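Local structure of tyrosine-protein phosphatase YwqE (Bacillus subtilis, 3QY7) at residues Ile2-His7 with Phe190-Ala195; Ile34-Ala39 with His74-Gln79. The protein removes phosphate from phosphotyrosine in bacterial proteins, a metal-dependent tyrosine phosphatase of the PHP-like, TIM-barrel type that uses manganese as cofactor. All blocks are in the same frame, centred on the assembly; numbering follows the deposited sequence.

Contact 1: Ile2-His7 with Phe190-Ala195; sequences IDIHCH and FVASDA. With FE (Fe (III) ion), chain C.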
ATOM      1  N   ILE A   2       0.644  11.732  -1.006  1.00 11.78           N
ATOM      2  CA  ILE A   2       1.482  10.634  -1.483  1.00 12.33           C
ATOM      3  C   ILE A   2       0.669   9.353  -1.441  1.00 11.34           C
ATOM      4  O   ILE A   2       0.052   9.048  -0.425  1.00 11.84           O
ATOM      5  CB  ILE A   2       2.699  10.493  -0.570  1.00 11.95           C
ATOM      6  CG1 ILE A   2       3.543  11.772  -0.627  1.00 13.37           C
ATOM      7  CG2 ILE A   2       3.547   9.266  -0.928  1.00 12.53           C
ATOM      8  CD1 ILE A   2       4.444  11.893   0.554  1.00 14.99           C
ATOM      9  N   ASP A   3       0.683   8.610  -2.545  1.00 10.61           N
ATOM     10  CA  ASP A   3      -0.007   7.313  -2.649  1.00  9.79           C
ATOM     11  C   ASP A   3       1.063   6.238  -2.582  1.00 10.32           C
ATOM     12  O   ASP A   3       1.947   6.202  -3.431  1.00 11.05           O
ATOM     13  CB  ASP A   3      -0.761   7.263  -3.983  1.00 10.59           C
ATOM     14  CG  ASP A   3      -1.687   6.063  -4.106  1.00 11.03           C
ATOM     15  OD1 ASP A   3      -2.196   5.592  -3.067  1.00 12.34           O
ATOM     16  OD2 ASP A   3      -1.904   5.608  -5.254  1.00 10.46           O
ATOM     17  N   ILE A   4       0.995   5.378  -1.561  1.00  9.55           N
ATOM     18  CA  ILE A   4       2.093   4.435  -1.297  1.00  9.62           C
ATOM     19  C   ILE A   4       1.930   3.038  -1.905  1.00  9.31           C
ATOM     20  O   ILE A   4       2.790   2.178  -1.706  1.00 10.10           O
ATOM     21  CB  ILE A   4       2.421   4.297   0.221  1.00  9.08           C
ATOM     22  CG1 ILE A   4       1.291   3.603   1.001  1.00  9.94           C
ATOM     23  CG2 ILE A   4       2.747   5.659   0.804  1.00 10.53           C
ATOM     24  CD1 ILE A   4       1.810   2.885   2.262  1.00 11.11           C
ATOM     25  N   HIS A   5       0.810   2.804  -2.593  1.00  9.07           N
ATOM     26  CA  HIS A   5       0.502   1.486  -3.177  1.00  9.26           C
ATOM     27  C   HIS A   5      -0.309   1.727  -4.447  1.00  9.29           C
ATOM     28  O   HIS A   5      -1.420   2.238  -4.381  1.00 10.21           O
ATOM     29  CB  HIS A   5      -0.276   0.654  -2.136  1.00  9.11           C
ATOM     30  CG  HIS A   5      -0.638  -0.739  -2.570  1.00 10.85           C
ATOM     31  ND1 HIS A   5      -1.027  -1.693  -1.658  1.00 10.28           N
ATOM     32  CD2 HIS A   5      -0.639  -1.352  -3.780  1.00 11.78           C
ATOM     33  CE1 HIS A   5      -1.291  -2.828  -2.291  1.00  7.55           C
ATOM     34  NE2 HIS A   5      -1.053  -2.652  -3.575  1.00  9.95           N
ATOM     35  N   CYS A   6       0.261   1.389  -5.603  1.00  8.98           N
ATOM     36  CA  CYS A   6      -0.369   1.744  -6.877  1.00  9.58           C
ATOM     37  C   CYS A   6       0.248   0.943  -8.014  1.00 10.49           C
ATOM     38  O   CYS A   6       1.469   0.775  -8.086  1.00 10.02           O
ATOM     39  CB  CYS A   6      -0.182   3.237  -7.135  1.00 10.18           C
ATOM     40  SG  CYS A   6      -1.237   3.871  -8.447  1.00 10.63           S
ATOM     41  N   HIS A   7      -0.600   0.437  -8.900  1.00  9.86           N
ATOM     42  CA  HIS A   7      -0.144  -0.391  -9.997  1.00 10.96           C
ATOM     43  C   HIS A   7      -0.230   0.394 -11.289  1.00 11.72           C
ATOM     44  O   HIS A   7      -0.908   0.013 -12.255  1.00 12.69           O
ATOM     45  CB  HIS A   7      -0.937  -1.702  -9.992  1.00 11.03           C
ATOM     46  CG  HIS A   7      -0.776  -2.463  -8.719  1.00 11.31           C
ATOM     47  ND1 HIS A   7       0.156  -3.469  -8.575  1.00 11.67           N
ATOM     48  CD2 HIS A   7      -1.365  -2.315  -7.510  1.00 10.09           C
ATOM     49  CE1 HIS A   7       0.089  -3.941  -7.340  1.00  8.72           C
ATOM     50  NE2 HIS A   7      -0.812  -3.250  -6.668  1.00 12.48           N
ATOM     51  N   PHE A 190      -1.838   3.829   7.074  1.00 11.51           N
ATOM     52  CA  PHE A 190      -1.823   4.487   5.759  1.00 10.62           C
ATOM     53  C   PHE A 190      -3.135   4.201   5.027  1.00 11.13           C
ATOM     54  O   PHE A 190      -3.761   3.153   5.244  1.00 11.74           O
ATOM     55  CB  PHE A 190      -0.708   3.928   4.853  1.00 10.83           C
ATOM     56  CG  PHE A 190       0.655   3.900   5.472  1.00 10.66           C
ATOM     57  CD1 PHE A 190       1.471   5.032   5.455  1.00 11.67           C
ATOM     58  CD2 PHE A 190       1.152   2.716   6.016  1.00 10.72           C
ATOM     59  CE1 PHE A 190       2.749   4.999   6.004  1.00  9.98           C
ATOM     60  CE2 PHE A 190       2.447   2.672   6.566  1.00 10.83           C
ATOM     61  CZ  PHE A 190       3.244   3.804   6.557  1.00 11.42           C
ATOM     62  N   VAL A 191      -3.534   5.115   4.144  1.00 10.47           N
ATOM     63  CA  VAL A 191      -4.601   4.851   3.193  1.00 11.21           C
ATOM     64  C   VAL A 191      -3.989   5.019   1.804  1.00 10.75           C
ATOM     65  O   VAL A 191      -3.244   5.985   1.555  1.00 11.08           O
ATOM     66  CB  VAL A 191      -5.783   5.836   3.366  1.00 11.49           C
ATOM     67  CG1 VAL A 191      -6.956   5.395   2.506  1.00 11.92           C
ATOM     68  CG2 VAL A 191      -6.188   5.968   4.840  1.00 13.67           C
ATOM     69  N   ALA A 192      -4.242   4.068   0.916  1.00 10.82           N
ATOM     70  CA  ALA A 192      -3.657   4.124  -0.414  1.00 10.69           C
ATOM     71  C   ALA A 192      -4.596   3.526  -1.448  1.00 10.57           C
ATOM     72  O   ALA A 192      -5.489   2.741  -1.111  1.00 11.02           O
ATOM     73  CB  ALA A 192      -2.269   3.412  -0.443  1.00 11.06           C
ATOM     74  N   SER A 193      -4.368   3.887  -2.706  1.00 10.65           N
ATOM     75  CA  SER A 193      -5.285   3.518  -3.787  1.00 11.19           C
ATOM     76  C   SER A 193      -5.302   2.055  -4.159  1.00 11.12           C
ATOM     77  O   SER A 193      -6.376   1.504  -4.427  1.00 10.91           O
ATOM     78  CB  SER A 193      -4.989   4.324  -5.062  1.00 11.44           C
ATOM     79  OG  SER A 193      -3.769   3.895  -5.671  1.00 11.25           O
ATOM     80  N   ASP A 194      -4.112   1.449  -4.276  1.00 11.18           N
ATOM     81  CA  ASP A 194      -3.993   0.152  -4.895  1.00 12.01           C
ATOM     82  C   ASP A 194      -4.665   0.216  -6.287  1.00 12.27           C
ATOM     83  O   ASP A 194      -5.287  -0.750  -6.741  1.00 12.78           O
ATOM     84  CB  ASP A 194      -4.660  -0.900  -3.999  1.00 11.44           C
ATOM     85  CG  ASP A 194      -4.197  -2.295  -4.288  1.00 12.52           C
ATOM     86  OD1 ASP A 194      -3.370  -2.516  -5.211  1.00 11.72           O
ATOM     87  OD2 ASP A 194      -4.668  -3.195  -3.559  1.00 17.63           O
ATOM     88  N   ALA A 195      -4.561   1.361  -6.953  1.00 11.80           N
ATOM     89  CA  ALA A 195      -5.174   1.525  -8.272  1.00 12.37           C
ATOM     90  C   ALA A 195      -4.605   0.582  -9.324  1.00 12.33           C
ATOM     91  O   ALA A 195      -3.389   0.371  -9.399  1.00 12.33           O
ATOM     92  CB  ALA A 195      -5.046   2.988  -8.754  1.00 12.39           C
TER
HETATM   93 FE    FE C 264      -1.797  -4.078  -4.971  1.00 12.53          FE
HETATM   94  O   HOH W   1      -0.739   6.443   0.504  1.00  9.71           O
HETATM   95  O   HOH W   2      -2.846  -5.020  -3.735  1.00 13.34           O
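H5, H7 and D194 converge on one iron (III) ion. H5 NE2 and H7 NE2 each bind it at 2.1 Å, and D194 OD1 joins them; water 2 and E80 OE1 are further ligands. That water also donates to D194 OD2, so both carboxylate oxygens serve the site. The D194 carboxylate runs alongside the H5 ring, the two planes 40° apart, and D194 CB sits over the ring face in a CH-pi contact. On the side of each ring away from the metal, H5 ND1 is hydrogen-bonded to Q161 and H7 ND1 to D13, which helps fix how each imidazole is turned.

Hydrogen bonds set the loop that carries D194. D3, its CG swung anti to the backbone N (chi1 -171°), grips S193 with both syn lone pairs: OD1 takes S193 N at 2.8 Å and OD2 takes S193 OG at 2.6 Å. S193 OG in turn accepts from A195 N, an ST turn. Backbone bonds follow from D194 N to H5 O and from H7 N to A195 O, 2.8 Å. Nearer the strands, water 1 joins I2 O, I4 N and V191 O.

Among apolar contacts, I4 CD1 lies over the F190 ring, 3.9 Å from its centroid, and I4 CG1 meets A192 CB. The first and last barrel strands meet here through water 1, side chains and the loops after them, with the H-x-H motif and D194 beyond their C-terminal ends, as in PHP-type metallohydrolases.

Contact 2: Ile34-Ala39 with His74-Gln79; sequences IRTIIA and HVLPGQ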
ATOM      1  N   ILE A  34      -3.270  13.830  -5.543  1.00 13.52           N
ATOM      2  CA  ILE A  34      -2.019  13.090  -5.404  1.00 12.82           C
ATOM      3  C   ILE A  34      -0.936  13.717  -6.286  1.00 12.96           C
ATOM      4  O   ILE A  34      -1.187  13.972  -7.468  1.00 14.19           O
ATOM      5  CB  ILE A  34      -2.245  11.595  -5.755  1.00 12.02           C
ATOM      6  CG1 ILE A  34      -3.300  10.988  -4.804  1.00 12.26           C
ATOM      7  CG2 ILE A  34      -0.920  10.822  -5.766  1.00 11.43           C
ATOM      8  CD1 ILE A  34      -3.900   9.641  -5.261  1.00 12.98           C
ATOM      9  N   ARG A  35       0.241  13.989  -5.707  1.00 12.64           N
ATOM     10  CA  ARG A  35       1.372  14.557  -6.464  1.00 13.75           C
ATOM     11  C   ARG A  35       2.494  13.544  -6.617  1.00 12.16           C
ATOM     12  O   ARG A  35       3.365  13.692  -7.476  1.00 12.18           O
ATOM     13  CB  ARG A  35       1.975  15.802  -5.774  1.00 14.97           C
ATOM     14  CG  ARG A  35       1.032  16.679  -4.962  1.00 21.70           C
ATOM     15  CD  ARG A  35      -0.159  17.192  -5.743  1.00 29.22           C
ATOM     16  NE  ARG A  35       0.187  18.207  -6.737  1.00 34.56           N
ATOM     17  CZ  ARG A  35       0.131  18.029  -8.057  1.00 36.87           C
ATOM     18  NH1 ARG A  35      -0.251  16.862  -8.571  1.00 36.80           N
ATOM     19  NH2 ARG A  35       0.456  19.032  -8.863  1.00 39.19           N
ATOM     20  N   THR A  36       2.481  12.526  -5.759  1.00 11.03           N
ATOM     21  CA  THR A  36       3.582  11.584  -5.708  1.00 10.37           C
ATOM     22  C   THR A  36       2.999  10.191  -5.541  1.00  9.54           C
ATOM     23  O   THR A  36       2.164   9.993  -4.660  1.00 11.19           O
ATOM     24  CB  THR A  36       4.522  11.884  -4.531  1.00 10.63           C
ATOM     25  OG1 THR A  36       4.897  13.278  -4.555  1.00 12.39           O
ATOM     26  CG2 THR A  36       5.773  11.002  -4.592  1.00 10.61           C
ATOM     27  N   ILE A  37       3.439   9.248  -6.377  1.00  9.57           N
ATOM     28  CA  ILE A  37       3.006   7.858  -6.277  1.00  9.16           C
ATOM     29  C   ILE A  37       4.220   6.985  -6.093  1.00  9.14           C
ATOM     30  O   ILE A  37       5.187   7.105  -6.839  1.00  9.87           O
ATOM     31  CB  ILE A  37       2.234   7.393  -7.544  1.00  8.66           C
ATOM     32  CG1 ILE A  37       0.875   8.102  -7.595  1.00  9.74           C
ATOM     33  CG2 ILE A  37       2.085   5.848  -7.529  1.00  8.97           C
ATOM     34  CD1 ILE A  37       0.029   7.809  -8.824  1.00 10.17           C
ATOM     35  N   ILE A  38       4.181   6.102  -5.097  1.00  9.35           N
ATOM     36  CA  ILE A  38       5.178   5.049  -5.064  1.00  9.68           C
ATOM     37  C   ILE A  38       4.599   3.879  -5.866  1.00  9.78           C
ATOM     38  O   ILE A  38       3.612   3.257  -5.446  1.00 10.76           O
ATOM     39  CB  ILE A  38       5.532   4.596  -3.641  1.00 10.21           C
ATOM     40  CG1 ILE A  38       5.953   5.798  -2.794  1.00 10.40           C
ATOM     41  CG2 ILE A  38       6.635   3.544  -3.692  1.00 10.61           C
ATOM     42  CD1 ILE A  38       6.224   5.440  -1.289  1.00 12.88           C
ATOM     43  N   ALA A  39       5.172   3.617  -7.032  1.00 10.03           N
ATOM     44  CA  ALA A  39       4.702   2.479  -7.840  1.00 10.09           C
ATOM     45  C   ALA A  39       5.072   1.211  -7.120  1.00 10.09           C
ATOM     46  O   ALA A  39       6.203   1.073  -6.634  1.00 10.92           O
ATOM     47  CB  ALA A  39       5.299   2.497  -9.207  1.00 10.17           C
ATOM     48  N   HIS A  74       4.856  12.644  -9.806  1.00 11.68           N
ATOM     49  CA  HIS A  74       6.176  11.999  -9.727  1.00 11.01           C
ATOM     50  C   HIS A  74       6.014  10.577  -9.215  1.00 11.36           C
ATOM     51  O   HIS A  74       5.388  10.355  -8.173  1.00 11.34           O
ATOM     52  CB  HIS A  74       7.072  12.836  -8.802  1.00 11.24           C
ATOM     53  CG  HIS A  74       8.487  12.346  -8.645  1.00 10.99           C
ATOM     54  ND1 HIS A  74       9.209  11.735  -9.649  1.00 15.81           N
ATOM     55  CD2 HIS A  74       9.342  12.479  -7.604  1.00 10.52           C
ATOM     56  CE1 HIS A  74      10.427  11.469  -9.215  1.00 13.86           C
ATOM     57  NE2 HIS A  74      10.537  11.919  -7.981  1.00 15.18           N
ATOM     58  N   VAL A  75       6.544   9.625  -9.984  1.00 10.26           N
ATOM     59  CA  VAL A  75       6.495   8.205  -9.657  1.00 10.41           C
ATOM     60  C   VAL A  75       7.852   7.763  -9.086  1.00 10.54           C
ATOM     61  O   VAL A  75       8.910   7.984  -9.697  1.00 11.06           O
ATOM     62  CB  VAL A  75       6.127   7.357 -10.899  1.00 10.61           C
ATOM     63  CG1 VAL A  75       5.983   5.896 -10.509  1.00 11.09           C
ATOM     64  CG2 VAL A  75       4.815   7.863 -11.493  1.00 11.30           C
ATOM     65  N   LEU A  76       7.796   7.158  -7.897  1.00  9.93           N
ATOM     66  CA  LEU A  76       8.961   6.605  -7.222  1.00 11.38           C
ATOM     67  C   LEU A  76       8.904   5.064  -7.199  1.00 11.24           C
ATOM     68  O   LEU A  76       7.825   4.469  -7.342  1.00 11.87           O
ATOM     69  CB  LEU A  76       9.046   7.163  -5.801  1.00 11.39           C
ATOM     70  CG  LEU A  76       9.348   8.666  -5.788  1.00 12.62           C
ATOM     71  CD1 LEU A  76       9.118   9.204  -4.400  1.00 15.10           C
ATOM     72  CD2 LEU A  76      10.775   8.933  -6.249  1.00 14.58           C
ATOM     73  N   PRO A  77      10.058   4.404  -7.027  1.00 11.22           N
ATOM     74  CA  PRO A  77      10.076   2.949  -7.135  1.00 11.17           C
ATOM     75  C   PRO A  77       9.677   2.226  -5.841  1.00 10.55           C
ATOM     76  O   PRO A  77       9.899   2.745  -4.742  1.00 10.77           O
ATOM     77  CB  PRO A  77      11.538   2.655  -7.501  1.00 11.21           C
ATOM     78  CG  PRO A  77      12.288   3.722  -6.785  1.00 12.80           C
ATOM     79  CD  PRO A  77      11.420   4.960  -6.903  1.00 11.52           C
ATOM     80  N   GLY A  78       9.099   1.028  -6.002  1.00 10.53           N
ATOM     81  CA  GLY A  78       8.699   0.159  -4.906  1.00  9.82           C
ATOM     82  C   GLY A  78       8.201  -1.153  -5.497  1.00  9.75           C
ATOM     83  O   GLY A  78       8.304  -1.373  -6.695  1.00  9.68           O
ATOM     84  N   GLN A  79       7.660  -2.009  -4.635  1.00 10.30           N
ATOM     85  CA  GLN A  79       7.074  -3.289  -5.052  1.00 11.12           C
ATOM     86  C   GLN A  79       5.997  -3.680  -4.061  1.00 10.75           C
ATOM     87  O   GLN A  79       6.059  -3.333  -2.880  1.00 11.44           O
ATOM     88  CB  GLN A  79       8.139  -4.407  -5.036  1.00 11.65           C
ATOM     89  CG  GLN A  79       8.977  -4.509  -6.284  1.00 13.26           C
ATOM     90  CD  GLN A  79      10.024  -5.607  -6.167  1.00 13.63           C
ATOM     91  OE1 GLN A  79      10.491  -5.925  -5.077  1.00 17.46           O
ATOM     92  NE2 GLN A  79      10.398  -6.181  -7.307  1.00 17.00           N
TER
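Two neighbouring parallel strands of the barrel wall, 36-38 and 74-76, make this contact, inclined 21° to each other. R35 O accepts from H74 N at 3.0 Å, and H74 O receives I37 N. Next, I37 O takes L76 N in a nearly straight bond (2.8 Å, 171° at the hydrogen), and L76 O closes the series by accepting A39 N at 2.8 Å, more bent at 145°. T36, I37 and I38 therefore pair with H74, V75 and L76 in parallel register. Helix 52-68 lies between the strands in sequence, making this a beta-alpha-beta crossover of the TIM-barrel kind; its L62 and L66 pack on V75, while N63 accepts a bond from V75 N.

Side chains alternate between the faces. On the one holding T36, I38 and L76, T36 CG2 touches L76 CD1 at 3.8 Å; with CG2 anti to the backbone N, the methyl is the branch that reaches across. V75 is on the other face, where its CG1 meets A39 CB at 3.7 Å. I38 CG2 leans against P77 O, 3.5 Å away, just past the paired strands, and G78 passes close by, its CA 4.1 Å from that methyl.

How the contacts relate
Strand 36-38 ties the two contacts together: contact 2 pairs it with 74-76, and its other edge bonds to strand 2-3 of contact 1, D3 N reaching T36 O and D3 O reaching I38 N. C6 also packs on I37. Contact 1 is wholly buried, its centre about 5 Å from that of the chain, whereas contact 2 lies about 11 Å out and is partly buried, with R35 and H74 exposed. Their chemistry differs accordingly. Metal ligation, a carboxylate grip and a bridging water dominate 2-7 with 190-195; 34-39 with 74-79 relies on regular backbone bonds and a few methyl contacts. In sequence, contact 2 is nested within the loop that contact 1 closes.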